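Local structure of sulfur carrier protein ThiS adenylyltransferase (Escherichia coli, 1ZFN) at residues T56-D61 / Q101-Q106; Q32-G37 / D116-A121; N130-Q135 / P177-P182. The protein catalyses the ATP-dependent adenylation of the C-terminal glycine carboxyl group of the sulfur carrier protein ThiS, a step in thiamine diphosphate biosynthesis. All blocks are in the same frame, centred on the assembly; numbering follows the deposited sequence.

Contact 1 (T56-D61 / Q101-Q106); sequences TLVLAD and QLTALQ. With ATP (adenosine-5'-triphosphate), chain F.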
loop_
_atom_site.group_PDB
_atom_site.type_symbol
_atom_site.label_atom_id
_atom_site.label_comp_id
_atom_site.label_asym_id
_atom_site.label_seq_id
_atom_site.Cartn_x
_atom_site.Cartn_y
_atom_site.Cartn_z
ATOM N N THR A 56 -9.585 9.237 -16.148
ATOM C CA THR A 56 -8.332 9.819 -16.615
ATOM C C THR A 56 -7.329 9.993 -15.473
ATOM O O THR A 56 -7.685 10.437 -14.382
ATOM C CB THR A 56 -8.563 11.206 -17.231
ATOM O OG1 THR A 56 -9.906 11.295 -17.719
ATOM C CG2 THR A 56 -7.589 11.451 -18.370
ATOM N N LEU A 57 -6.074 9.648 -15.744
ATOM C CA LEU A 57 -4.979 9.773 -14.781
ATOM C C LEU A 57 -3.786 10.465 -15.421
ATOM O O LEU A 57 -3.226 9.981 -16.412
ATOM C CB LEU A 57 -4.526 8.403 -14.282
ATOM C CG LEU A 57 -5.430 7.764 -13.243
ATOM C CD1 LEU A 57 -4.973 6.330 -12.954
ATOM C CD2 LEU A 57 -5.414 8.626 -11.993
ATOM N N VAL A 58 -3.400 11.599 -14.851
ATOM C CA VAL A 58 -2.249 12.334 -15.349
ATOM C C VAL A 58 -1.100 12.035 -14.390
ATOM O O VAL A 58 -1.165 12.370 -13.207
ATOM C CB VAL A 58 -2.507 13.854 -15.368
ATOM C CG1 VAL A 58 -1.489 14.543 -16.262
ATOM C CG2 VAL A 58 -3.918 14.136 -15.830
ATOM N N LEU A 59 -0.061 11.386 -14.897
ATOM C CA LEU A 59 1.095 11.043 -14.076
ATOM C C LEU A 59 2.288 11.946 -14.422
ATOM O O LEU A 59 2.814 11.898 -15.539
ATOM C CB LEU A 59 1.460 9.577 -14.301
ATOM C CG LEU A 59 0.294 8.580 -14.362
ATOM C CD1 LEU A 59 0.849 7.202 -14.697
ATOM C CD2 LEU A 59 -0.480 8.554 -13.042
ATOM N N ALA A 60 2.705 12.764 -13.456
ATOM C CA ALA A 60 3.819 13.694 -13.652
ATOM C C ALA A 60 5.063 13.347 -12.845
ATOM O O ALA A 60 5.009 13.193 -11.625
ATOM C CB ALA A 60 3.374 15.116 -13.311
ATOM N N ASP A 61 6.188 13.225 -13.537
ATOM C CA ASP A 61 7.442 12.933 -12.870
ATOM C C ASP A 61 8.604 13.158 -13.813
ATOM O O ASP A 61 8.622 12.647 -14.939
ATOM C CB ASP A 61 7.475 11.499 -12.341
ATOM C CG ASP A 61 8.544 11.302 -11.274
ATOM O OD1 ASP A 61 9.734 11.536 -11.572
ATOM O OD2 ASP A 61 8.190 10.921 -10.137
ATOM N N GLN A 101 -7.815 6.354 -19.398
ATOM C CA GLN A 101 -7.088 7.441 -20.048
ATOM C C GLN A 101 -5.819 7.768 -19.242
ATOM O O GLN A 101 -5.912 8.438 -18.212
ATOM C CB GLN A 101 -7.990 8.680 -20.110
ATOM C CG GLN A 101 -8.090 9.380 -21.461
ATOM C CD GLN A 101 -6.758 9.912 -21.975
ATOM O OE1 GLN A 101 -6.696 10.995 -22.548
ATOM N NE2 GLN A 101 -5.689 9.141 -21.787
ATOM N N LEU A 102 -4.646 7.315 -19.698
ATOM C CA LEU A 102 -3.389 7.578 -18.979
ATOM C C LEU A 102 -2.449 8.532 -19.709
ATOM O O LEU A 102 -2.014 8.254 -20.828
ATOM C CB LEU A 102 -2.650 6.267 -18.704
ATOM C CG LEU A 102 -3.357 5.291 -17.754
ATOM C CD1 LEU A 102 -2.720 3.904 -17.838
ATOM C CD2 LEU A 102 -3.299 5.846 -16.332
ATOM N N THR A 103 -2.126 9.650 -19.066
ATOM C CA THR A 103 -1.236 10.641 -19.667
ATOM C C THR A 103 0.089 10.770 -18.919
ATOM O O THR A 103 0.106 11.005 -17.714
ATOM C CB THR A 103 -1.902 12.013 -19.711
ATOM O OG1 THR A 103 -3.170 11.902 -20.373
ATOM C CG2 THR A 103 -1.022 13.003 -20.458
ATOM N N ALA A 104 1.195 10.638 -19.650
ATOM C CA ALA A 104 2.525 10.712 -19.052
ATOM C C ALA A 104 3.222 12.068 -19.161
ATOM O O ALA A 104 3.623 12.484 -20.250
ATOM C CB ALA A 104 3.415 9.631 -19.659
ATOM N N LEU A 105 3.375 12.744 -18.024
ATOM C CA LEU A 105 4.053 14.040 -17.975
ATOM C C LEU A 105 5.489 13.909 -17.478
ATOM O O LEU A 105 5.738 13.786 -16.279
ATOM C CB LEU A 105 3.310 15.012 -17.066
ATOM C CG LEU A 105 2.101 15.692 -17.691
ATOM C CD1 LEU A 105 1.538 16.696 -16.707
ATOM C CD2 LEU A 105 2.519 16.382 -18.984
ATOM N N GLN A 106 6.427 13.944 -18.415
ATOM C CA GLN A 106 7.844 13.834 -18.109
ATOM C C GLN A 106 8.441 15.211 -17.797
ATOM O O GLN A 106 9.188 15.764 -18.604
ATOM C CB GLN A 106 8.561 13.211 -19.302
ATOM C CG GLN A 106 10.048 13.067 -19.142
ATOM C CD GLN A 106 10.719 12.842 -20.468
ATOM O OE1 GLN A 106 10.674 13.701 -21.352
ATOM N NE2 GLN A 106 11.341 11.680 -20.629
HETATM P PG ATP F . 14.874 8.740 -3.073
HETATM O O1G ATP F . 15.582 9.904 -3.483
HETATM O O2G ATP F . 15.472 7.307 -3.286
HETATM O O3G ATP F . 14.522 9.156 -1.679
HETATM P PB ATP F . 12.752 9.537 -4.863
HETATM O O1B ATP F . 12.602 10.998 -4.633
HETATM O O2B ATP F . 12.391 9.038 -6.220
HETATM O O3B ATP F . 13.493 8.590 -3.845
HETATM P PA ATP F . 10.219 9.592 -3.437
HETATM O O1A ATP F . 9.210 8.634 -3.331
HETATM O O2A ATP F . 10.486 10.543 -2.257
HETATM O O3A ATP F . 11.437 8.832 -4.178
HETATM O "O5'" ATP F . 9.937 10.488 -4.688
HETATM C "C5'" ATP F . 8.748 10.993 -5.080
HETATM C "C4'" ATP F . 8.743 11.422 -6.561
HETATM O "O4'" ATP F . 8.288 12.673 -6.960
HETATM C "C3'" ATP F . 10.112 11.172 -7.360
HETATM O "O3'" ATP F . 10.074 10.134 -8.311
HETATM C "C2'" ATP F . 10.411 12.607 -7.681
HETATM O "O2'" ATP F . 11.202 12.582 -8.832
HETATM C "C1'" ATP F . 9.110 13.231 -7.929
HETATM N N9 ATP F . 9.006 14.692 -7.798
HETATM C C8 ATP F . 9.501 15.521 -6.826
HETATM N N7 ATP F . 9.157 16.799 -7.083
HETATM C C5 ATP F . 8.433 16.800 -8.231
HETATM C C6 ATP F . 7.811 17.836 -8.988
HETATM N N6 ATP F . 7.787 19.122 -8.660
HETATM N N1 ATP F . 7.136 17.481 -10.147
HETATM C C2 ATP F . 7.049 16.156 -10.581
HETATM N N3 ATP F . 7.658 15.158 -9.832
HETATM C C4 ATP F . 8.345 15.472 -8.685
#
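Strands 56-60 and 101-105 run in parallel, 13° apart, with Leu57 beside Leu102 and Leu59 beside Ala104. Leu57 and Leu59 turn both their N-H and their C=O to the neighbouring strand: Leu57 N bonds to Gln101 O at 2.8 Å, Leu59 O accepts from Leu105 N at 2.7 Å, and Thr103 serves both residues. A fifth bond, from Asp61 N to Leu105 O, carries the pairing past the end of the strand.

On the face holding Leu57 and Leu59, which helices 42-51 and 85-96 cover, Leu57 and Leu102 lie alongside each other, and Leu102 CD2 leans over to reach Leu57 CB at 3.5 Å. The other face carries Val58, Ala60 and Leu105. There Val58 CG1, anti to its own N (chi1 -163°), meets Leu105 CD1 at 3.7 Å, while Ala60 CB sits 3.8 Å from Leu105 CB.

Beyond the strand, Asp61 extends away from 101-106 to the ribose of ATP: OD2 accepts from O3' at 2.7 Å and OD1 from O2' at 3.3 Å. The backbone N-H groups of Leu38 and Asp63 bond to OD2 and OD1 respectively. An acidic residue at the end of the second strand is a familiar ribose-binding feature of Rossmann folds, and with each oxygen also held by a main-chain amide, the carboxylate is fixed in rotation as a double acceptor for the two hydroxyls.

Contact 2 (Q32-G37 / D116-A121); sequences QVLIIG and DAVARA. With ATP (adenosine-5'-triphosphate), chain F.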
loop_
_atom_site.group_PDB
_atom_site.type_symbol
_atom_site.label_atom_id
_atom_site.label_comp_id
_atom_site.label_asym_id
_atom_site.label_seq_id
_atom_site.Cartn_x
_atom_site.Cartn_y
_atom_site.Cartn_z
ATOM N N GLN A 32 -10.962 12.795 -13.349
ATOM C CA GLN A 32 -9.578 12.931 -13.760
ATOM C C GLN A 32 -8.774 13.198 -12.494
ATOM O O GLN A 32 -9.134 14.054 -11.677
ATOM C CB GLN A 32 -9.368 14.088 -14.736
ATOM C CG GLN A 32 -7.956 14.067 -15.311
ATOM C CD GLN A 32 -7.622 15.256 -16.193
ATOM O OE1 GLN A 32 -7.564 16.393 -15.731
ATOM N NE2 GLN A 32 -7.386 14.994 -17.473
ATOM N N VAL A 33 -7.687 12.453 -12.335
ATOM C CA VAL A 33 -6.816 12.593 -11.178
ATOM C C VAL A 33 -5.379 12.907 -11.587
ATOM O O VAL A 33 -4.787 12.210 -12.421
ATOM C CB VAL A 33 -6.819 11.308 -10.331
ATOM C CG1 VAL A 33 -5.810 11.428 -9.211
ATOM C CG2 VAL A 33 -8.220 11.058 -9.773
ATOM N N LEU A 34 -4.837 13.976 -11.006
ATOM C CA LEU A 34 -3.460 14.387 -11.262
ATOM C C LEU A 34 -2.584 13.856 -10.129
ATOM O O LEU A 34 -2.839 14.116 -8.959
ATOM C CB LEU A 34 -3.348 15.910 -11.317
ATOM C CG LEU A 34 -1.919 16.459 -11.312
ATOM C CD1 LEU A 34 -1.142 15.875 -12.467
ATOM C CD2 LEU A 34 -1.945 17.970 -11.398
ATOM N N ILE A 35 -1.560 13.094 -10.486
ATOM C CA ILE A 35 -0.651 12.531 -9.495
ATOM C C ILE A 35 0.743 13.109 -9.743
ATOM O O ILE A 35 1.443 12.666 -10.653
ATOM C CB ILE A 35 -0.584 10.978 -9.611
ATOM C CG1 ILE A 35 -1.991 10.372 -9.540
ATOM C CG2 ILE A 35 0.278 10.416 -8.499
ATOM C CD1 ILE A 35 -2.025 8.871 -9.743
ATOM N N ILE A 36 1.135 14.114 -8.957
ATOM C CA ILE A 36 2.459 14.715 -9.117
ATOM C C ILE A 36 3.470 13.886 -8.309
ATOM O O ILE A 36 3.435 13.878 -7.081
ATOM C CB ILE A 36 2.539 16.195 -8.593
ATOM C CG1 ILE A 36 1.282 17.000 -8.928
ATOM C CG2 ILE A 36 3.694 16.903 -9.255
ATOM C CD1 ILE A 36 0.123 16.702 -8.034
ATOM N N GLY A 37 4.366 13.187 -8.996
ATOM C CA GLY A 37 5.352 12.383 -8.297
ATOM C C GLY A 37 5.043 10.902 -8.382
ATOM O O GLY A 37 3.970 10.471 -7.951
ATOM N N ASP A 116 -2.631 24.984 -14.880
ATOM C CA ASP A 116 -3.696 24.456 -15.724
ATOM C C ASP A 116 -3.880 22.948 -15.581
ATOM O O ASP A 116 -4.927 22.408 -15.936
ATOM C CB ASP A 116 -3.464 24.832 -17.195
ATOM C CG ASP A 116 -2.181 24.262 -17.753
ATOM O OD1 ASP A 116 -1.111 24.542 -17.183
ATOM O OD2 ASP A 116 -2.245 23.540 -18.768
ATOM N N ALA A 117 -2.869 22.269 -15.048
ATOM C CA ALA A 117 -2.941 20.827 -14.861
ATOM C C ALA A 117 -3.784 20.521 -13.645
ATOM O O ALA A 117 -4.482 19.512 -13.606
ATOM C CB ALA A 117 -1.563 20.253 -14.688
ATOM N N VAL A 118 -3.700 21.398 -12.649
ATOM C CA VAL A 118 -4.467 21.259 -11.414
ATOM C C VAL A 118 -5.906 21.584 -11.777
ATOM O O VAL A 118 -6.854 20.958 -11.296
ATOM C CB VAL A 118 -3.960 22.261 -10.322
ATOM C CG1 VAL A 118 -4.958 22.360 -9.172
ATOM C CG2 VAL A 118 -2.608 21.811 -9.796
ATOM N N ALA A 119 -6.045 22.575 -12.650
ATOM C CA ALA A 119 -7.343 23.030 -13.120
ATOM C C ALA A 119 -8.168 21.864 -13.650
ATOM O O ALA A 119 -9.202 21.504 -13.078
ATOM C CB ALA A 119 -7.145 24.067 -14.217
ATOM N N ARG A 120 -7.686 21.280 -14.742
ATOM C CA ARG A 120 -8.340 20.159 -15.400
ATOM C C ARG A 120 -8.520 18.961 -14.481
ATOM O O ARG A 120 -9.257 18.032 -14.807
ATOM C CB ARG A 120 -7.530 19.733 -16.627
ATOM C CG ARG A 120 -7.222 20.871 -17.578
ATOM C CD ARG A 120 -6.334 20.423 -18.725
ATOM N NE ARG A 120 -5.195 19.634 -18.259
ATOM C CZ ARG A 120 -4.026 19.563 -18.887
ATOM N NH1 ARG A 120 -3.837 20.241 -20.012
ATOM N NH2 ARG A 120 -3.047 18.809 -18.398
ATOM N N ALA A 121 -7.855 18.984 -13.329
ATOM C CA ALA A 121 -7.936 17.878 -12.383
ATOM C C ALA A 121 -9.111 18.001 -11.423
ATOM O O ALA A 121 -9.434 19.101 -10.967
ATOM C CB ALA A 121 -6.632 17.771 -11.601
HETATM P PG ATP F . 14.874 8.740 -3.073
HETATM O O1G ATP F . 15.582 9.904 -3.483
HETATM O O2G ATP F . 15.472 7.307 -3.286
HETATM O O3G ATP F . 14.522 9.156 -1.679
HETATM P PB ATP F . 12.752 9.537 -4.863
HETATM O O1B ATP F . 12.602 10.998 -4.633
HETATM O O2B ATP F . 12.391 9.038 -6.220
HETATM O O3B ATP F . 13.493 8.590 -3.845
HETATM P PA ATP F . 10.219 9.592 -3.437
HETATM O O1A ATP F . 9.210 8.634 -3.331
HETATM O O2A ATP F . 10.486 10.543 -2.257
HETATM O O3A ATP F . 11.437 8.832 -4.178
HETATM O "O5'" ATP F . 9.937 10.488 -4.688
HETATM C "C5'" ATP F . 8.748 10.993 -5.080
HETATM C "C4'" ATP F . 8.743 11.422 -6.561
HETATM O "O4'" ATP F . 8.288 12.673 -6.960
HETATM C "C3'" ATP F . 10.112 11.172 -7.360
HETATM O "O3'" ATP F . 10.074 10.134 -8.311
HETATM C "C2'" ATP F . 10.411 12.607 -7.681
HETATM O "O2'" ATP F . 11.202 12.582 -8.832
HETATM C "C1'" ATP F . 9.110 13.231 -7.929
HETATM N N9 ATP F . 9.006 14.692 -7.798
HETATM C C8 ATP F . 9.501 15.521 -6.826
HETATM N N7 ATP F . 9.157 16.799 -7.083
HETATM C C5 ATP F . 8.433 16.800 -8.231
HETATM C C6 ATP F . 7.811 17.836 -8.988
HETATM N N6 ATP F . 7.787 19.122 -8.660
HETATM N N1 ATP F . 7.136 17.481 -10.147
HETATM C C2 ATP F . 7.049 16.156 -10.581
HETATM N N3 ATP F . 7.658 15.158 -9.832
HETATM C C4 ATP F . 8.345 15.472 -8.685
#
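Val118 O receives two hydrogen bonds, one from Ala121 N at 3.0 Å and one from OG1 of Thr146, which secure the turn by which Val118 and Ala121 both come to lie against Leu34. The contact belongs to the Rossmann fold: helix 111-119 forms part of the crossover that leads from edge strand 101-105 to strand 123-126, and here its last part packs on strand 32-36, an inner strand between 56-60 and 123-126.

Leu34 does most of the touching. Its CB meets Ala121 CB at 3.8 Å, so the chain leaving the helix rests directly over the strand. CG stands anti to the strand backbone N (chi1 169°), and from there CD2 reaches the helix itself, lying 4.0 Å from Ala117 CB and 4.2 Å from Val118 CG2. Leu34 CD2 also rests 3.7 Å from Ala117 O, a carbonyl in the last part of the helix. Small alanines at two of the three positions let the helix and the following turn settle close to the leucine, while Val58 and Val124 flank it from the two adjacent strands.

At the start of the strand, Gln32 also points toward the turn, and its CB lies 3.9 Å from Arg120 O. Its backbone N donates to Asp122 OD2, which ties the entry into strand 32-36 to the entry into strand 123-126. The far end of the strand leaves the helix and enters the nucleotide site. Gly37, the first glycine of a Rossmann-type GxGxxG sequence, has its CA 3.2 Å from O4' of the ATP ribose, and Ile36 CG2 touches N1 of the adenine ring at 3.6 Å.

Contact 3 (N130-Q135 / P177-P182); sequences NMATRQ and PDNQEP. With ATP (adenosine-5'-triphosphate), chain F.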
loop_
_atom_site.group_PDB
_atom_site.type_symbol
_atom_site.label_atom_id
_atom_site.label_comp_id
_atom_site.label_asym_id
_atom_site.label_seq_id
_atom_site.Cartn_x
_atom_site.Cartn_y
_atom_site.Cartn_z
ATOM N N ASN A 130 8.838 16.889 -1.219
ATOM C CA ASN A 130 9.585 18.115 -1.426
ATOM C C ASN A 130 8.711 19.278 -0.962
ATOM O O ASN A 130 7.748 19.643 -1.631
ATOM C CB ASN A 130 9.909 18.237 -2.915
ATOM C CG ASN A 130 10.547 19.553 -3.272
ATOM O OD1 ASN A 130 9.996 20.620 -3.004
ATOM N ND2 ASN A 130 11.717 19.489 -3.897
ATOM N N MET A 131 9.054 19.853 0.186
ATOM C CA MET A 131 8.298 20.957 0.771
ATOM C C MET A 131 7.975 22.087 -0.203
ATOM O O MET A 131 6.872 22.648 -0.170
ATOM C CB MET A 131 9.057 21.524 1.975
ATOM C CG MET A 131 8.278 22.548 2.767
ATOM S SD MET A 131 6.658 21.929 3.242
ATOM C CE MET A 131 6.988 21.328 4.891
ATOM N N ALA A 132 8.934 22.424 -1.061
ATOM C CA ALA A 132 8.743 23.494 -2.041
ATOM C C ALA A 132 7.585 23.171 -2.982
ATOM O O ALA A 132 6.553 23.849 -2.979
ATOM C CB ALA A 132 10.019 23.696 -2.841
ATOM N N THR A 133 7.775 22.130 -3.784
ATOM C CA THR A 133 6.767 21.687 -4.731
ATOM C C THR A 133 5.426 21.617 -4.016
ATOM O O THR A 133 4.408 22.107 -4.502
ATOM C CB THR A 133 7.086 20.288 -5.258
ATOM O OG1 THR A 133 8.448 20.236 -5.702
ATOM C CG2 THR A 133 6.158 19.943 -6.402
ATOM N N ARG A 134 5.440 21.002 -2.845
ATOM C CA ARG A 134 4.235 20.856 -2.067
ATOM C C ARG A 134 3.573 22.197 -1.768
ATOM O O ARG A 134 2.354 22.331 -1.876
ATOM C CB ARG A 134 4.562 20.133 -0.771
ATOM C CG ARG A 134 3.374 19.863 0.100
ATOM C CD ARG A 134 3.816 18.988 1.233
ATOM N NE ARG A 134 4.377 17.737 0.736
ATOM C CZ ARG A 134 5.394 17.098 1.301
ATOM N NH1 ARG A 134 5.971 17.603 2.390
ATOM N NH2 ARG A 134 5.824 15.951 0.787
ATOM N N GLN A 135 4.365 23.199 -1.400
ATOM C CA GLN A 135 3.782 24.495 -1.074
ATOM C C GLN A 135 3.142 25.218 -2.243
ATOM O O GLN A 135 2.199 25.984 -2.048
ATOM C CB GLN A 135 4.813 25.402 -0.394
ATOM C CG GLN A 135 4.841 25.236 1.118
ATOM C CD GLN A 135 3.522 25.630 1.772
ATOM O OE1 GLN A 135 2.505 25.816 1.096
ATOM N NE2 GLN A 135 3.533 25.756 3.089
ATOM N N PRO A 177 4.388 28.156 7.123
ATOM C CA PRO A 177 4.716 29.389 6.393
ATOM C C PRO A 177 5.993 29.290 5.573
ATOM O O PRO A 177 6.094 29.866 4.494
ATOM C CB PRO A 177 4.837 30.429 7.504
ATOM C CG PRO A 177 3.978 29.871 8.598
ATOM C CD PRO A 177 4.350 28.416 8.569
ATOM N N ASP A 178 6.974 28.565 6.094
ATOM C CA ASP A 178 8.235 28.404 5.391
ATOM C C ASP A 178 8.065 27.548 4.152
ATOM O O ASP A 178 6.984 27.040 3.868
ATOM C CB ASP A 178 9.283 27.771 6.309
ATOM C CG ASP A 178 10.042 28.800 7.120
ATOM O OD1 ASP A 178 9.396 29.618 7.807
ATOM O OD2 ASP A 178 11.288 28.789 7.070
ATOM N N ASN A 179 9.153 27.406 3.414
ATOM C CA ASN A 179 9.173 26.611 2.204
ATOM C C ASN A 179 10.382 25.692 2.358
ATOM O O ASN A 179 10.947 25.197 1.380
ATOM C CB ASN A 179 9.355 27.514 0.985
ATOM C CG ASN A 179 8.461 27.121 -0.167
ATOM O OD1 ASN A 179 7.858 26.051 -0.163
ATOM N ND2 ASN A 179 8.375 27.985 -1.165
ATOM N N GLN A 180 10.785 25.486 3.604
ATOM C CA GLN A 180 11.925 24.635 3.891
ATOM C C GLN A 180 11.530 23.481 4.802
ATOM O O GLN A 180 10.623 23.600 5.628
ATOM C CB GLN A 180 13.036 25.454 4.535
ATOM C CG GLN A 180 12.559 26.304 5.684
ATOM C CD GLN A 180 13.704 26.931 6.439
ATOM O OE1 GLN A 180 14.584 27.556 5.847
ATOM N NE2 GLN A 180 13.702 26.772 7.757
ATOM N N GLU A 181 12.228 22.362 4.642
ATOM C CA GLU A 181 11.962 21.163 5.419
ATOM C C GLU A 181 12.088 21.370 6.919
ATOM O O GLU A 181 12.756 22.292 7.387
ATOM C CB GLU A 181 12.927 20.045 5.018
ATOM C CG GLU A 181 12.996 19.754 3.538
ATOM C CD GLU A 181 11.642 19.437 2.941
ATOM O OE1 GLU A 181 10.872 18.678 3.569
ATOM O OE2 GLU A 181 11.356 19.939 1.836
ATOM N N PRO A 182 11.425 20.510 7.695
ATOM C CA PRO A 182 11.473 20.585 9.154
ATOM C C PRO A 182 12.713 19.795 9.568
ATOM O O PRO A 182 13.474 19.350 8.709
ATOM C CB PRO A 182 10.189 19.881 9.582
ATOM C CG PRO A 182 9.306 19.980 8.370
ATOM C CD PRO A 182 10.269 19.715 7.263
HETATM P PG ATP F . 14.874 8.740 -3.073
HETATM O O1G ATP F . 15.582 9.904 -3.483
HETATM O O2G ATP F . 15.472 7.307 -3.286
HETATM O O3G ATP F . 14.522 9.156 -1.679
HETATM P PB ATP F . 12.752 9.537 -4.863
HETATM O O1B ATP F . 12.602 10.998 -4.633
HETATM O O2B ATP F . 12.391 9.038 -6.220
HETATM O O3B ATP F . 13.493 8.590 -3.845
HETATM P PA ATP F . 10.219 9.592 -3.437
HETATM O O1A ATP F . 9.210 8.634 -3.331
HETATM O O2A ATP F . 10.486 10.543 -2.257
HETATM O O3A ATP F . 11.437 8.832 -4.178
HETATM O "O5'" ATP F . 9.937 10.488 -4.688
HETATM C "C5'" ATP F . 8.748 10.993 -5.080
HETATM C "C4'" ATP F . 8.743 11.422 -6.561
HETATM O "O4'" ATP F . 8.288 12.673 -6.960
HETATM C "C3'" ATP F . 10.112 11.172 -7.360
HETATM O "O3'" ATP F . 10.074 10.134 -8.311
HETATM C "C2'" ATP F . 10.411 12.607 -7.681
HETATM O "O2'" ATP F . 11.202 12.582 -8.832
HETATM C "C1'" ATP F . 9.110 13.231 -7.929
HETATM N N9 ATP F . 9.006 14.692 -7.798
HETATM C C8 ATP F . 9.501 15.521 -6.826
HETATM N N7 ATP F . 9.157 16.799 -7.083
HETATM C C5 ATP F . 8.433 16.800 -8.231
HETATM C C6 ATP F . 7.811 17.836 -8.988
HETATM N N6 ATP F . 7.787 19.122 -8.660
HETATM N N1 ATP F . 7.136 17.481 -10.147
HETATM C C2 ATP F . 7.049 16.156 -10.581
HETATM N N3 ATP F . 7.658 15.158 -9.832
HETATM C C4 ATP F . 8.345 15.472 -8.685
#
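Met131, in the first turn of helix 131-143, reaches out to the loop 177-182, and its side chain is the main apolar bridge between the two. Asn130 just before it is the helix N-cap, its OD1 accepting from Thr133 N at 2.8 Å from above the carbonyl plane.

From the helix, Met131 CB comes first beside the carboxylate of Glu181, although the position of OE2 there is uncertain. CG, anti to the backbone N (chi1 -172°), packs over the loop main chain, 3.8 Å from both Asn179 C and Gln180 O. A turn about the CB-CG bond (chi2 52°), followed by a second about CG-SD, carries CE to within 4.4 Å of Pro182 CD. Tyr172 and Trp176 also touch this side chain, so it is enclosed by the segment that runs from the zinc cysteines Cys171 and Cys174 toward the active-site Cys186.

Glu181 folds back beside the helix start, and Met131 N appears to donate to its OE2 at 2.8 Å, with the caution just given. A carboxylate at this end would probably be stabilised by the helix dipole; a salt bridge from Arg184 to OE1 adds to its hold. One turn further on, Gln135 and Asn179 meet with their amide planes nearly perpendicular, 79° apart, the aliphatic part of Gln135 lying against Asn179 OD1.

Thr133, pointing away from the loop, faces the nucleotide. Its OG1, which donates weakly to the capping Asn130 OD1, accepts from the adenine N6 of ATP at 3.2 Å.

Overall arrangement
Contacts 1 and 2 share one sheet, their centres 9 Å apart, through the neighbouring strands 56-60 and 32-36; Ala60 O and Gly37 N probably share a hydrogen bond across the junction. Contact 1 falls within the span of chain that contact 2 brackets, and contact 3 follows both. It stands apart, 24 Å from contact 1 and 20 Å from contact 2 between centres, where helix 131-143 meets the loop between Cys174, a zinc ligand, and Cys186. All three nevertheless touch the same ATP: contact 1 chiefly at the ribose hydroxyls, contact 2 at ribose and adenine, contact 3 at the adenine amino group. Strand ends of the Rossmann core and the start of helix 131-143 thus meet at one nucleotide.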